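Side-chain contacts in Lon211 (Mycobacterium tuberculosis, PDB 6VBK), which probably recognises and binds protein substrates as the N-terminal domain of an ATP-dependent Lon protease: residues S35-G38 against E39-A42; D167-T170 against L171-S175. All blocks are in the same frame, centred on the assembly; numbering follows the deposited sequence.

Contact 1 of 2, residues S35-G38 against E39-A42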
# COMPACT_ATOMS: atom_id res chain seq x y z
N SER B 35 -30.78 -13.08 8.02
CA SER B 35 -31.62 -13.69 9.05
C SER B 35 -30.83 -14.71 9.85
O SER B 35 -30.23 -15.63 9.29
CB SER B 35 -32.84 -14.35 8.41
OG SER B 35 -32.46 -15.40 7.54
N GLU B 36 -30.84 -14.55 11.18
CA GLU B 36 -30.21 -15.49 12.10
C GLU B 36 -28.74 -15.73 11.73
O GLU B 36 -28.21 -16.83 11.89
CB GLU B 36 -30.98 -16.80 12.15
CG GLU B 36 -32.40 -16.67 12.67
CD GLU B 36 -33.20 -17.94 12.49
OE1 GLU B 36 -32.63 -19.03 12.67
OE2 GLU B 36 -34.40 -17.85 12.16
N ASN B 37 -28.09 -14.68 11.23
CA ASN B 37 -26.70 -14.74 10.79
C ASN B 37 -25.96 -13.57 11.44
O ASN B 37 -25.93 -12.46 10.90
CB ASN B 37 -26.61 -14.69 9.27
CG ASN B 37 -25.31 -15.26 8.75
OD1 ASN B 37 -24.27 -15.16 9.40
ND2 ASN B 37 -25.37 -15.87 7.57
N GLY B 38 -25.37 -13.84 12.61
CA GLY B 38 -24.68 -12.78 13.33
C GLY B 38 -23.41 -12.32 12.65
O GLY B 38 -23.06 -11.14 12.68
N GLU B 39 -22.69 -13.25 12.02
CA GLU B 39 -21.42 -12.90 11.38
C GLU B 39 -21.62 -11.94 10.22
O GLU B 39 -20.88 -10.96 10.07
CB GLU B 39 -20.70 -14.17 10.90
CG GLU B 39 -20.23 -15.07 12.03
CD GLU B 39 -19.59 -16.35 11.51
OE1 GLU B 39 -19.69 -16.62 10.30
OE2 GLU B 39 -18.99 -17.09 12.33
N VAL B 40 -22.63 -12.19 9.38
CA VAL B 40 -22.85 -11.35 8.21
C VAL B 40 -23.35 -9.97 8.62
O VAL B 40 -22.90 -8.94 8.10
CB VAL B 40 -23.81 -12.03 7.22
CG1 VAL B 40 -24.09 -11.13 6.03
CG2 VAL B 40 -23.23 -13.36 6.76
N ARG B 41 -24.29 -9.92 9.57
CA ARG B 41 -24.82 -8.64 10.01
C ARG B 41 -23.78 -7.82 10.77
O ARG B 41 -23.80 -6.59 10.71
CB ARG B 41 -26.07 -8.85 10.88
CG ARG B 41 -26.88 -7.59 11.10
CD ARG B 41 -28.00 -7.81 12.11
NE ARG B 41 -28.98 -8.80 11.64
CZ ARG B 41 -30.10 -8.49 11.00
NH1 ARG B 41 -30.40 -7.23 10.74
NH2 ARG B 41 -30.93 -9.46 10.62
N ALA B 42 -22.87 -8.49 11.48
CA ALA B 42 -21.82 -7.76 12.19
C ALA B 42 -20.83 -7.14 11.22
O ALA B 42 -20.30 -6.05 11.47
CB ALA B 42 -21.10 -8.69 13.17
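G38 O receives the shortest polar bond here, from A42 N at 2.9 Å, in the first turn of helix 38-50, whose N-cap is N37. The donor is tilted 28° from the carbonyl plane. The methyl group of A42 packs against the same oxygen, its CB lying 3.2 Å from G38 O, so the carbonyl has an N-H and a carbon neighbour on the next turn. The cap itself is looser. N37 swings CG anti to its own N (chi1 -158°), which brings the amide back to the opening turn, and its OD1 takes a weak bond from V40 N at 3.4 Å. This N-H comes from well above the amide plane rather than from an edge. On the same face sits V40 CG2, 3.4 Å from N37 CG and about as far from OD1 and ND2: the methyl lies over the flat of the amide. V40 therefore meets the cap twice, by its N-H and by one branch of its side chain. It can return no side-chain bond to the N37 backbone, so this is a simple N-cap and not a capping box. V40 also touches L17 of strand 9-19. A second weak bond, from R41 N to N37 O at 3.3 Å, is nearly straight (165°) and continues the helical pattern. The polar ends of the flanking side chains look outward to other parts of the chain: E39 OE1 makes a salt bridge with R71, and S35 OG bonds to D33. R41 bends at chi3 and folds back beside the loop, where its NH2 makes a weak bond to L34 O and stops 4.5 Å from S35 N.

Contact 2 of 2, residues D167-T170 against L171-S175; sequences DPST and LADNS
The carboxylate of D173 lies with one face over the backbone oxygen of S169, D173 CG being 3.4 Å from S169 O. S169 OG stands toward the same face, 3.8 Å from D173 OD2. The carboxylate and S169 O are both acceptors, and nearby arginines probably offset the negative charge: R105 forms a salt bridge with D173 OD1, and R198 bonds to S169 OG while making a weak, long ion pair with OD1. With CG turned beside the backbone N (chi1 -74°), D173 leans back over the preceding turn, where its own N also bonds to S169 O at 3.0 Å. The other carboxylate, of D167, is met from above its plane, 36° out, by T170 N at 3.0 Å from D167 OD2. Along the backbone, L171 N bonds to D167 O and A172 N to P168 O. L171 packs against A139 and Y142 of helix 133-153, while P168 and A172 meet L199 of helix 195-207. Further along the chain, A172 O accepts both S175 N and S175 OG, the hydroxyl at 2.6 Å. Aspartate at the N-cap, proline in the first turn and a bond to the third helical N-H make this a classic capped helix start.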
# COMPACT_ATOMS: atom_id res chain seq x y z
N ASP B 167 -15.81 -5.92 -22.15
CA ASP B 167 -14.65 -6.15 -21.30
C ASP B 167 -14.48 -7.64 -21.03
O ASP B 167 -15.38 -8.26 -20.45
CB ASP B 167 -14.78 -5.39 -19.99
CG ASP B 167 -13.55 -5.50 -19.13
OD1 ASP B 167 -12.47 -5.07 -19.59
OD2 ASP B 167 -13.65 -6.01 -17.99
N PRO B 168 -13.36 -8.25 -21.42
CA PRO B 168 -13.18 -9.69 -21.17
C PRO B 168 -13.15 -10.06 -19.70
O PRO B 168 -13.53 -11.18 -19.34
CB PRO B 168 -11.84 -10.00 -21.86
CG PRO B 168 -11.66 -8.90 -22.85
CD PRO B 168 -12.26 -7.69 -22.22
N SER B 169 -12.70 -9.15 -18.83
CA SER B 169 -12.66 -9.46 -17.40
C SER B 169 -14.07 -9.56 -16.83
O SER B 169 -14.38 -10.49 -16.08
CB SER B 169 -11.85 -8.39 -16.66
OG SER B 169 -11.74 -8.71 -15.28
N THR B 170 -14.94 -8.61 -17.19
CA THR B 170 -16.33 -8.67 -16.74
C THR B 170 -17.03 -9.90 -17.31
O THR B 170 -17.85 -10.53 -16.62
CB THR B 170 -17.07 -7.39 -17.15
OG1 THR B 170 -16.35 -6.25 -16.66
CG2 THR B 170 -18.48 -7.38 -16.58
N LEU B 171 -16.72 -10.25 -18.56
CA LEU B 171 -17.32 -11.44 -19.16
C LEU B 171 -16.93 -12.71 -18.41
O LEU B 171 -17.77 -13.59 -18.19
CB LEU B 171 -16.90 -11.54 -20.63
CG LEU B 171 -17.26 -12.83 -21.37
CD1 LEU B 171 -18.77 -12.97 -21.51
CD2 LEU B 171 -16.59 -12.86 -22.74
N ALA B 172 -15.66 -12.82 -18.03
CA ALA B 172 -15.22 -14.01 -17.31
C ALA B 172 -15.82 -14.07 -15.91
O ALA B 172 -16.24 -15.14 -15.45
CB ALA B 172 -13.69 -14.05 -17.24
N ASP B 173 -15.89 -12.93 -15.23
CA ASP B 173 -16.43 -12.89 -13.87
C ASP B 173 -17.94 -13.09 -13.82
O ASP B 173 -18.48 -13.34 -12.74
CB ASP B 173 -16.06 -11.57 -13.20
CG ASP B 173 -14.60 -11.51 -12.80
OD1 ASP B 173 -14.01 -12.59 -12.57
OD2 ASP B 173 -14.04 -10.40 -12.71
N ASN B 174 -18.64 -12.98 -14.95
CA ASN B 174 -20.07 -13.26 -14.97
C ASN B 174 -20.37 -14.75 -14.79
O ASN B 174 -21.53 -15.10 -14.55
CB ASN B 174 -20.70 -12.75 -16.27
CG ASN B 174 -22.21 -12.62 -16.18
OD1 ASN B 174 -22.95 -13.51 -16.60
ND2 ASN B 174 -22.68 -11.51 -15.62
N SER B 175 -19.36 -15.61 -14.87
CA SER B 175 -19.54 -17.04 -14.64
C SER B 175 -19.91 -17.35 -13.19
O SER B 175 -20.31 -18.49 -12.91
CB SER B 175 -18.26 -17.79 -15.01
OG SER B 175 -17.14 -17.29 -14.31

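In the fold
From the N terminus, the chain runs through strands 9-19 and 29-33 before contact 1 closes the short loop into helix 38-50, beside strands 9-19 and 96-112 of the mixed sheet. The remaining strands and helices 133-153 and 156-162 follow before contact 2 winds up helix 168-173, between helices 133-153 and 195-207. The contacts are in series, neither nested nor crossed. The centres of contacts 1 and 2 are about 30 Å apart and the nearest atoms of contacts 1 and 2 about 20 Å apart, on opposite sides of the chain's centre. Contact 1 belongs to the surface of the sheet-rich part and contact 2 to the helical part, which it ties back to strand 96-112.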